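Local coordinates for ThiJ/PfpI family protein (Pseudomonas syringae pv. tomato, PDB 3EWN) that is of unknown function but belongs to the DJ-1/PfpI family, whose members share the glutaminase-like class I amidotransferase fold, at residues L29-M37 / V64-P74; C81-G92 / D112-V123. One frame throughout, in Å; residues are numbered along the deposited sequence.

Contact 1 of 2, residues L29-M37 / V64-P74; sequences LVYPGMTVM and VTSDAGLAIVP
Val64 sits against Val30, Pro32 and Met34, its two branches sharing them. With CG1 anti to the carbonyl carbon (chi1 -65°) and against the ring of Pro32, CG2 falls between the backbone N and the carbonyl carbon, reaching Val30 CG2 and, at 3.9 Å, the selenomethionine methyl CE of Met34. Met34 leaves the backbone heading away from the hairpin; CG lies between its N and carbonyl carbon (chi1 68°), and the extended chain carries CE across Val64 and Ile72 at about right angles. Val36 CG2 lies 3.8 Å from Ile72 CD1 and also meets Leu70 CD2. This apolar side is packed tightly, with Leu39 and Ile56 behind it and Val40 of the second subunit against Val36.

The other side is polar and more open. Gly33 N gives an almost straight bond of 2.8 Å to Thr65 O, and Asp67 N returns one to Met34 O. Thr35 OG1 donates to Asp67 OD2 at 2.8 Å from above the carboxylate plane, and also bonds a glycerol. A water 2.6 Å from Asp67 OD1 links it to Val36 N and Ser66 OG. Ser66 OG in turn takes the N-H of Leu70, just past the type I turn from Ser66 to Gly69. A type II turn, Tyr31 to Met34 with glycine third, thus docks on an antiparallel beta hairpin, at the loop joining strand 25-29 to helix 36-46 in this alpha/beta fold.

Contact 2 of 2, residues C81-G92 / D112-V123; sequences CPRDLTVLFAPG and DRGARAKYITSV
Arg113, in helix 104-114, and Arg116, just after it, reach into the loop before strand 87-90 and hold it by its carbonyls. Arg113 NH2 points almost straight at Cys81 O, 2.9 Å away, and its NE binds Pro82 O at 2.8 Å, both oxygens lying at the edge of the guanidinium. Arg116 comes side-on: NE and NH2 both bond to Arg83 O from the same face of its carbonyl, and NE also forms a salt bridge with Asp84 OD1 at 2.9 Å. The Arg83 chain, bent at chi2 and chi3, folds back so that its guanidinium lies flat over that of Arg116, centres 3.7 Å apart and planes at 17°. Asp112 probably offsets the like charges of this stack: it takes Arg116 end-on through NH1 and NH2, and bridges to Arg83 NH1 and Arg113 NH1.

Beyond this network parallel strands 87-90 and 119-123 run side by side, neighbours in the central sheet, joined in a beta-alpha-beta crossover that includes helix 104-114. Leu88 O accepts both Thr121 N and Thr121 OG1, the hydroxyl placed between the backbone N and the carbonyl carbon (chi1 68°), which turns it to the neighbouring strand. That hydroxyl also sits at the edge of the Phe89 ring, where CE1 meets Val123 CG2 at 3.6 Å. On the other face Leu88 CD2 nestles 3.6 Å from Gly114 N and its CB rests on Ala117 CB, joining helix to sheet. Back on the face of Phe89 and Thr121, Phe181 of helix 177-189 packs on Thr121 and Val123, and Glu188 bonds Tyr119 OH.

In the fold
Along the chain contact 1 closes before contact 2 opens, and their centres are about 19 Å apart. Strand 25-29 joins them: it pairs with strand 87-90 of contact 2 in the main sheet and runs directly into the loop of contact 1. The two meet at the C-terminal ends of these strands, where Tyr31 OH probably bonds to Pro91 O at 2.7 Å and Thr35 N to Gly92 O at 2.9 Å. The strands of contact 2 lie mid-sheet, whereas contact 1 lies toward the interface with the second subunit, where strand 71-73 continues into an antiparallel ladder. Glycerol at Thr35, probably from the crystallisation liquor, may mark a pocket near their junction.

Contact 1 of 2, residues L29-M37 / V64-P74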
loop_
_atom_site.group_PDB
_atom_site.type_symbol
_atom_site.label_atom_id
_atom_site.label_comp_id
_atom_site.label_asym_id
_atom_site.label_seq_id
_atom_site.Cartn_x
_atom_site.Cartn_y
_atom_site.Cartn_z
ATOM N N LEU A 29 14.594 -1.190 -3.181
ATOM C CA LEU A 29 14.884 -0.354 -4.332
ATOM C C LEU A 29 13.667 0.460 -4.755
ATOM O O LEU A 29 12.544 -0.038 -4.730
ATOM C CB LEU A 29 15.329 -1.227 -5.511
ATOM C CG LEU A 29 15.577 -0.525 -6.848
ATOM C CD1 LEU A 29 16.877 0.264 -6.787
ATOM C CD2 LEU A 29 15.644 -1.568 -7.963
ATOM N N VAL A 30 13.894 1.718 -5.119
ATOM C CA VAL A 30 12.822 2.575 -5.617
ATOM C C VAL A 30 13.381 3.249 -6.859
ATOM O O VAL A 30 14.588 3.443 -6.969
ATOM C CB VAL A 30 12.358 3.659 -4.597
ATOM C CG1 VAL A 30 11.742 2.990 -3.383
ATOM C CG2 VAL A 30 13.517 4.571 -4.207
ATOM N N TYR A 31 12.508 3.589 -7.799
ATOM C CA TYR A 31 12.933 4.221 -9.038
ATOM C C TYR A 31 11.761 4.944 -9.672
ATOM O O TYR A 31 10.605 4.672 -9.348
ATOM C CB TYR A 31 13.494 3.163 -9.999
ATOM C CG TYR A 31 12.597 1.956 -10.198
ATOM C CD1 TYR A 31 11.519 1.998 -11.082
ATOM C CD2 TYR A 31 12.820 0.778 -9.492
ATOM C CE1 TYR A 31 10.683 0.889 -11.257
ATOM C CE2 TYR A 31 11.988 -0.335 -9.656
ATOM C CZ TYR A 31 10.926 -0.270 -10.540
ATOM O OH TYR A 31 10.109 -1.360 -10.710
ATOM N N PRO A 32 12.041 5.891 -10.577
ATOM C CA PRO A 32 10.959 6.631 -11.227
ATOM C C PRO A 32 10.004 5.692 -11.955
ATOM O O PRO A 32 10.436 4.757 -12.623
ATOM C CB PRO A 32 11.703 7.551 -12.195
ATOM C CG PRO A 32 13.027 7.774 -11.508
ATOM C CD PRO A 32 13.359 6.387 -11.012
ATOM N N GLY A 33 8.705 5.926 -11.805
ATOM C CA GLY A 33 7.741 5.094 -12.499
ATOM C C GLY A 33 7.344 3.794 -11.830
ATOM O O GLY A 33 6.569 3.024 -12.394
HETATM N N MSE A 34 7.868 3.528 -10.641
HETATM C CA MSE A 34 7.500 2.301 -9.946
HETATM C C MSE A 34 6.032 2.394 -9.528
HETATM O O MSE A 34 5.482 3.489 -9.432
HETATM C CB MSE A 34 8.363 2.125 -8.701
HETATM C CG MSE A 34 8.086 3.164 -7.624
HETATM SE SE MSE A 34 9.087 2.852 -6.028
HETATM C CE MSE A 34 8.711 4.494 -5.133
ATOM N N THR A 35 5.396 1.247 -9.301
ATOM C CA THR A 35 4.011 1.228 -8.853
ATOM C C THR A 35 4.192 1.289 -7.346
ATOM O O THR A 35 4.697 0.348 -6.748
ATOM C CB THR A 35 3.301 -0.086 -9.261
ATOM O OG1 THR A 35 3.274 -0.184 -10.691
ATOM C CG2 THR A 35 1.871 -0.110 -8.731
ATOM N N VAL A 36 3.787 2.393 -6.729
ATOM C CA VAL A 36 4.014 2.556 -5.300
ATOM C C VAL A 36 3.438 1.475 -4.385
ATOM O O VAL A 36 4.063 1.126 -3.384
ATOM C CB VAL A 36 3.576 3.972 -4.821
ATOM C CG1 VAL A 36 2.070 4.056 -4.687
ATOM C CG2 VAL A 36 4.271 4.311 -3.514
HETATM N N MSE A 37 2.273 0.926 -4.718
HETATM C CA MSE A 37 1.695 -0.126 -3.878
HETATM C C MSE A 37 2.659 -1.325 -3.818
HETATM O O MSE A 37 2.699 -2.057 -2.829
HETATM C CB MSE A 37 0.332 -0.563 -4.437
HETATM C CG MSE A 37 -0.390 -1.638 -3.622
HETATM SE SE MSE A 37 -0.689 -1.251 -1.750
HETATM C CE MSE A 37 -0.786 -3.050 -1.135
ATOM N N VAL A 64 11.666 10.216 -6.080
ATOM C CA VAL A 64 11.259 9.481 -7.273
ATOM C C VAL A 64 9.737 9.496 -7.327
ATOM O O VAL A 64 9.073 9.286 -6.313
ATOM C CB VAL A 64 11.753 8.016 -7.239
ATOM C CG1 VAL A 64 13.274 7.985 -7.295
ATOM C CG2 VAL A 64 11.250 7.317 -5.985
ATOM N N THR A 65 9.187 9.767 -8.505
ATOM C CA THR A 65 7.741 9.827 -8.665
ATOM C C THR A 65 7.189 8.526 -9.236
ATOM O O THR A 65 7.662 8.041 -10.264
ATOM C CB THR A 65 7.336 10.994 -9.584
ATOM O OG1 THR A 65 7.858 12.220 -9.050
ATOM C CG2 THR A 65 5.817 11.085 -9.678
ATOM N N SER A 66 6.185 7.971 -8.562
ATOM C CA SER A 66 5.574 6.712 -8.985
ATOM C C SER A 66 4.781 6.846 -10.278
ATOM O O SER A 66 4.581 7.950 -10.783
ATOM C CB SER A 66 4.665 6.167 -7.880
ATOM O OG SER A 66 3.440 6.878 -7.810
ATOM N N ASP A 67 4.323 5.713 -10.804
ATOM C CA ASP A 67 3.568 5.717 -12.050
ATOM C C ASP A 67 2.211 6.398 -11.913
ATOM O O ASP A 67 1.523 6.631 -12.911
ATOM C CB ASP A 67 3.416 4.285 -12.604
ATOM C CG ASP A 67 2.653 3.349 -11.673
ATOM O OD1 ASP A 67 2.132 3.792 -10.627
ATOM O OD2 ASP A 67 2.571 2.144 -12.010
ATOM N N ALA A 68 1.836 6.736 -10.681
ATOM C CA ALA A 68 0.573 7.418 -10.431
ATOM C C ALA A 68 0.810 8.801 -9.827
ATOM O O ALA A 68 -0.119 9.428 -9.316
ATOM C CB ALA A 68 -0.312 6.585 -9.505
ATOM N N GLY A 69 2.062 9.256 -9.863
ATOM C CA GLY A 69 2.388 10.579 -9.354
ATOM C C GLY A 69 2.778 10.778 -7.900
ATOM O O GLY A 69 3.002 11.918 -7.486
ATOM N N LEU A 70 2.871 9.708 -7.114
ATOM C CA LEU A 70 3.245 9.859 -5.709
ATOM C C LEU A 70 4.763 9.823 -5.590
ATOM O O LEU A 70 5.402 8.869 -6.029
ATOM C CB LEU A 70 2.632 8.744 -4.859
ATOM C CG LEU A 70 2.741 8.930 -3.341
ATOM C CD1 LEU A 70 2.036 10.212 -2.921
ATOM C CD2 LEU A 70 2.116 7.735 -2.633
ATOM N N ALA A 71 5.337 10.867 -4.999
ATOM C CA ALA A 71 6.786 10.958 -4.856
ATOM C C ALA A 71 7.299 10.478 -3.501
ATOM O O ALA A 71 6.786 10.872 -2.452
ATOM C CB ALA A 71 7.244 12.395 -5.110
ATOM N N ILE A 72 8.325 9.633 -3.544
ATOM C CA ILE A 72 8.952 9.064 -2.355
ATOM C C ILE A 72 10.405 9.537 -2.263
ATOM O O ILE A 72 11.089 9.636 -3.279
ATOM C CB ILE A 72 8.929 7.514 -2.416
ATOM C CG1 ILE A 72 7.523 6.997 -2.107
ATOM C CG2 ILE A 72 9.938 6.926 -1.441
ATOM C CD1 ILE A 72 6.479 7.361 -3.134
ATOM N N VAL A 73 10.873 9.830 -1.052
ATOM C CA VAL A 73 12.248 10.289 -0.871
ATOM C C VAL A 73 13.166 9.138 -0.463
ATOM O O VAL A 73 12.958 8.508 0.569
ATOM C CB VAL A 73 12.351 11.382 0.219
ATOM C CG1 VAL A 73 13.769 11.950 0.241
ATOM C CG2 VAL A 73 11.337 12.491 -0.045
ATOM N N PRO A 74 14.187 8.841 -1.281
ATOM C CA PRO A 74 15.113 7.751 -0.953
ATOM C C PRO A 74 15.909 8.106 0.300
ATOM O O PRO A 74 16.057 9.283 0.625
ATOM C CB PRO A 74 16.020 7.677 -2.182
ATOM C CG PRO A 74 15.178 8.254 -3.286
ATOM C CD PRO A 74 14.476 9.401 -2.612
HETATM O O HOH W 1 1.898 4.665 -8.189
#

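Contact 2 of 2, residues C81-G92 / D112-V123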
loop_
_atom_site.group_PDB
_atom_site.type_symbol
_atom_site.label_atom_id
_atom_site.label_comp_id
_atom_site.label_asym_id
_atom_site.label_seq_id
_atom_site.Cartn_x
_atom_site.Cartn_y
_atom_site.Cartn_z
ATOM N N CYS A 81 24.125 2.278 0.568
ATOM C CA CYS A 81 23.367 1.120 1.031
ATOM C C CYS A 81 24.351 0.093 1.593
ATOM O O CYS A 81 25.390 -0.164 0.990
ATOM C CB CYS A 81 22.592 0.494 -0.129
ATOM S SG CYS A 81 21.652 -0.988 0.312
ATOM N N PRO A 82 24.044 -0.496 2.761
ATOM C CA PRO A 82 24.942 -1.496 3.353
ATOM C C PRO A 82 25.322 -2.597 2.360
ATOM O O PRO A 82 24.541 -2.936 1.466
ATOM C CB PRO A 82 24.127 -2.032 4.524
ATOM C CG PRO A 82 23.392 -0.810 4.988
ATOM C CD PRO A 82 22.936 -0.175 3.680
ATOM N N ARG A 83 26.520 -3.151 2.525
ATOM C CA ARG A 83 27.017 -4.211 1.650
ATOM C C ARG A 83 26.342 -5.561 1.885
ATOM O O ARG A 83 26.025 -6.273 0.934
ATOM C CB ARG A 83 28.528 -4.370 1.835
ATOM C CG ARG A 83 29.354 -3.205 1.313
ATOM C CD ARG A 83 29.853 -3.479 -0.092
ATOM N NE ARG A 83 30.695 -4.673 -0.131
ATOM C CZ ARG A 83 31.144 -5.238 -1.248
ATOM N NH1 ARG A 83 30.836 -4.719 -2.430
ATOM N NH2 ARG A 83 31.899 -6.327 -1.181
ATOM N N ASP A 84 26.150 -5.918 3.152
ATOM C CA ASP A 84 25.516 -7.187 3.501
ATOM C C ASP A 84 24.115 -6.923 4.043
ATOM O O ASP A 84 23.950 -6.226 5.041
ATOM C CB ASP A 84 26.352 -7.933 4.544
ATOM C CG ASP A 84 27.771 -8.199 4.074
ATOM O OD1 ASP A 84 28.050 -8.052 2.865
ATOM O OD2 ASP A 84 28.612 -8.567 4.918
ATOM N N LEU A 85 23.113 -7.494 3.383
ATOM C CA LEU A 85 21.718 -7.293 3.764
ATOM C C LEU A 85 20.985 -8.564 4.164
ATOM O O LEU A 85 21.355 -9.664 3.756
ATOM C CB LEU A 85 20.965 -6.665 2.591
ATOM C CG LEU A 85 21.508 -5.345 2.043
ATOM C CD1 LEU A 85 20.973 -5.115 0.633
ATOM C CD2 LEU A 85 21.118 -4.209 2.972
ATOM N N THR A 86 19.935 -8.400 4.965
ATOM C CA THR A 86 19.112 -9.532 5.363
ATOM C C THR A 86 18.162 -9.744 4.192
ATOM O O THR A 86 17.897 -10.875 3.777
ATOM C CB THR A 86 18.277 -9.210 6.614
ATOM O OG1 THR A 86 19.146 -8.774 7.664
ATOM C CG2 THR A 86 17.503 -10.441 7.069
ATOM N N VAL A 87 17.663 -8.634 3.651
ATOM C CA VAL A 87 16.739 -8.682 2.524
ATOM C C VAL A 87 17.004 -7.627 1.456
ATOM O O VAL A 87 17.224 -6.458 1.764
ATOM C CB VAL A 87 15.277 -8.492 2.987
ATOM C CG1 VAL A 87 14.343 -8.547 1.779
ATOM C CG2 VAL A 87 14.901 -9.557 4.002
ATOM N N LEU A 88 16.990 -8.058 0.198
ATOM C CA LEU A 88 17.153 -7.152 -0.938
ATOM C C LEU A 88 15.786 -7.251 -1.600
ATOM O O LEU A 88 15.289 -8.352 -1.815
ATOM C CB LEU A 88 18.238 -7.645 -1.898
ATOM C CG LEU A 88 18.421 -6.817 -3.182
ATOM C CD1 LEU A 88 18.771 -5.362 -2.845
ATOM C CD2 LEU A 88 19.512 -7.439 -4.030
ATOM N N PHE A 89 15.174 -6.113 -1.917
ATOM C CA PHE A 89 13.834 -6.119 -2.499
ATOM C C PHE A 89 13.664 -5.153 -3.660
ATOM O O PHE A 89 14.196 -4.048 -3.633
ATOM C CB PHE A 89 12.816 -5.760 -1.408
ATOM C CG PHE A 89 11.436 -5.460 -1.930
ATOM C CD1 PHE A 89 10.487 -6.471 -2.054
ATOM C CD2 PHE A 89 11.087 -4.165 -2.299
ATOM C CE1 PHE A 89 9.207 -6.193 -2.536
ATOM C CE2 PHE A 89 9.811 -3.877 -2.784
ATOM C CZ PHE A 89 8.869 -4.893 -2.902
ATOM N N ALA A 90 12.898 -5.570 -4.670
ATOM C CA ALA A 90 12.627 -4.711 -5.819
ATOM C C ALA A 90 11.141 -4.696 -6.153
ATOM O O ALA A 90 10.517 -5.751 -6.289
ATOM C CB ALA A 90 13.414 -5.177 -7.035
ATOM N N PRO A 91 10.550 -3.492 -6.265
ATOM C CA PRO A 91 9.129 -3.346 -6.594
ATOM C C PRO A 91 8.965 -3.321 -8.109
ATOM O O PRO A 91 9.957 -3.247 -8.847
ATOM C CB PRO A 91 8.768 -2.008 -5.960
ATOM C CG PRO A 91 10.016 -1.202 -6.205
ATOM C CD PRO A 91 11.122 -2.200 -5.843
ATOM N N GLY A 92 7.715 -3.365 -8.560
ATOM C CA GLY A 92 7.423 -3.350 -9.983
ATOM C C GLY A 92 6.940 -2.025 -10.556
ATOM O O GLY A 92 7.118 -0.960 -9.964
ATOM N N ASP A 112 25.500 -7.056 -7.112
ATOM C CA ASP A 112 26.441 -7.068 -5.997
ATOM C C ASP A 112 25.760 -7.416 -4.677
ATOM O O ASP A 112 26.134 -8.377 -4.006
ATOM C CB ASP A 112 27.126 -5.712 -5.857
ATOM C CG ASP A 112 28.056 -5.661 -4.665
ATOM O OD1 ASP A 112 29.115 -6.323 -4.710
ATOM O OD2 ASP A 112 27.724 -4.974 -3.678
ATOM N N ARG A 113 24.758 -6.631 -4.304
ATOM C CA ARG A 113 24.047 -6.875 -3.057
ATOM C C ARG A 113 23.384 -8.247 -3.053
ATOM O O ARG A 113 23.327 -8.909 -2.019
ATOM C CB ARG A 113 23.002 -5.784 -2.827
ATOM C CG ARG A 113 23.607 -4.394 -2.692
ATOM C CD ARG A 113 24.672 -4.362 -1.594
ATOM N NE ARG A 113 25.084 -2.999 -1.264
ATOM C CZ ARG A 113 25.783 -2.205 -2.067
ATOM N NH1 ARG A 113 26.167 -2.633 -3.263
ATOM N NH2 ARG A 113 26.087 -0.975 -1.681
ATOM N N GLY A 114 22.887 -8.672 -4.211
ATOM C CA GLY A 114 22.239 -9.969 -4.302
ATOM C C GLY A 114 23.181 -11.136 -4.048
ATOM O O GLY A 114 22.752 -12.214 -3.634
ATOM N N ALA A 115 24.471 -10.928 -4.290
ATOM C CA ALA A 115 25.456 -11.985 -4.080
ATOM C C ALA A 115 25.657 -12.304 -2.601
ATOM O O ALA A 115 26.156 -13.375 -2.259
ATOM C CB ALA A 115 26.790 -11.590 -4.713
ATOM N N ARG A 116 25.260 -11.386 -1.723
ATOM C CA ARG A 116 25.436 -11.593 -0.290
ATOM C C ARG A 116 24.162 -11.501 0.553
ATOM O O ARG A 116 24.182 -11.826 1.739
ATOM C CB ARG A 116 26.463 -10.595 0.247
ATOM C CG ARG A 116 27.849 -10.727 -0.371
ATOM C CD ARG A 116 28.790 -9.692 0.220
ATOM N NE ARG A 116 28.322 -8.338 -0.050
ATOM C CZ ARG A 116 28.406 -7.740 -1.233
ATOM N NH1 ARG A 116 28.951 -8.373 -2.265
ATOM N NH2 ARG A 116 27.926 -6.512 -1.388
ATOM N N ALA A 117 23.057 -11.069 -0.049
ATOM C CA ALA A 117 21.805 -10.937 0.693
ATOM C C ALA A 117 21.264 -12.284 1.158
ATOM O O ALA A 117 21.308 -13.268 0.420
ATOM C CB ALA A 117 20.759 -10.222 -0.171
ATOM N N LYS A 118 20.751 -12.329 2.384
ATOM C CA LYS A 118 20.197 -13.569 2.926
ATOM C C LYS A 118 18.952 -13.950 2.127
ATOM O O LYS A 118 18.712 -15.126 1.842
ATOM C CB LYS A 118 19.844 -13.386 4.406
ATOM C CG LYS A 118 19.490 -14.683 5.117
ATOM C CD LYS A 118 19.239 -14.463 6.607
ATOM C CE LYS A 118 18.881 -15.775 7.301
ATOM N NZ LYS A 118 18.604 -15.605 8.756
ATOM N N TYR A 119 18.166 -12.943 1.764
ATOM C CA TYR A 119 16.955 -13.153 0.981
ATOM C C TYR A 119 16.939 -12.187 -0.193
ATOM O O TYR A 119 17.254 -11.010 -0.037
ATOM C CB TYR A 119 15.710 -12.910 1.832
ATOM C CG TYR A 119 15.545 -13.862 2.994
ATOM C CD1 TYR A 119 15.016 -15.142 2.808
ATOM C CD2 TYR A 119 15.913 -13.481 4.282
ATOM C CE1 TYR A 119 14.858 -16.015 3.882
ATOM C CE2 TYR A 119 15.758 -14.346 5.362
ATOM C CZ TYR A 119 15.231 -15.608 5.153
ATOM O OH TYR A 119 15.076 -16.462 6.220
ATOM N N ILE A 120 16.579 -12.704 -1.366
ATOM C CA ILE A 120 16.480 -11.915 -2.589
ATOM C C ILE A 120 14.993 -11.945 -2.912
ATOM O O ILE A 120 14.421 -13.008 -3.160
ATOM C CB ILE A 120 17.305 -12.559 -3.718
ATOM C CG1 ILE A 120 18.792 -12.482 -3.354
ATOM C CG2 ILE A 120 17.019 -11.868 -5.046
ATOM C CD1 ILE A 120 19.713 -13.163 -4.346
ATOM N N THR A 121 14.365 -10.778 -2.907
ATOM C CA THR A 121 12.926 -10.716 -3.112
ATOM C C THR A 121 12.453 -9.625 -4.055
ATOM O O THR A 121 13.193 -8.704 -4.391
ATOM C CB THR A 121 12.223 -10.495 -1.765
ATOM O OG1 THR A 121 12.542 -9.182 -1.284
ATOM C CG2 THR A 121 12.697 -11.520 -0.734
ATOM N N SER A 122 11.195 -9.735 -4.461
ATOM C CA SER A 122 10.583 -8.753 -5.343
ATOM C C SER A 122 9.088 -8.993 -5.365
ATOM O O SER A 122 8.602 -10.037 -4.925
ATOM C CB SER A 122 11.134 -8.871 -6.770
ATOM O OG SER A 122 10.693 -10.065 -7.406
ATOM N N VAL A 123 8.360 -8.004 -5.860
ATOM C CA VAL A 123 6.918 -8.098 -5.992
ATOM C C VAL A 123 6.560 -7.579 -7.381
ATOM O O VAL A 123 7.212 -6.671 -7.897
ATOM C CB VAL A 123 6.197 -7.243 -4.910
ATOM C CG1 VAL A 123 4.735 -7.019 -5.287
ATOM C CG2 VAL A 123 6.286 -7.942 -3.567
HETATM O O HOH W 2 23.701 -7.952 0.558
HETATM O O HOH W 3 24.153 -10.698 4.105
#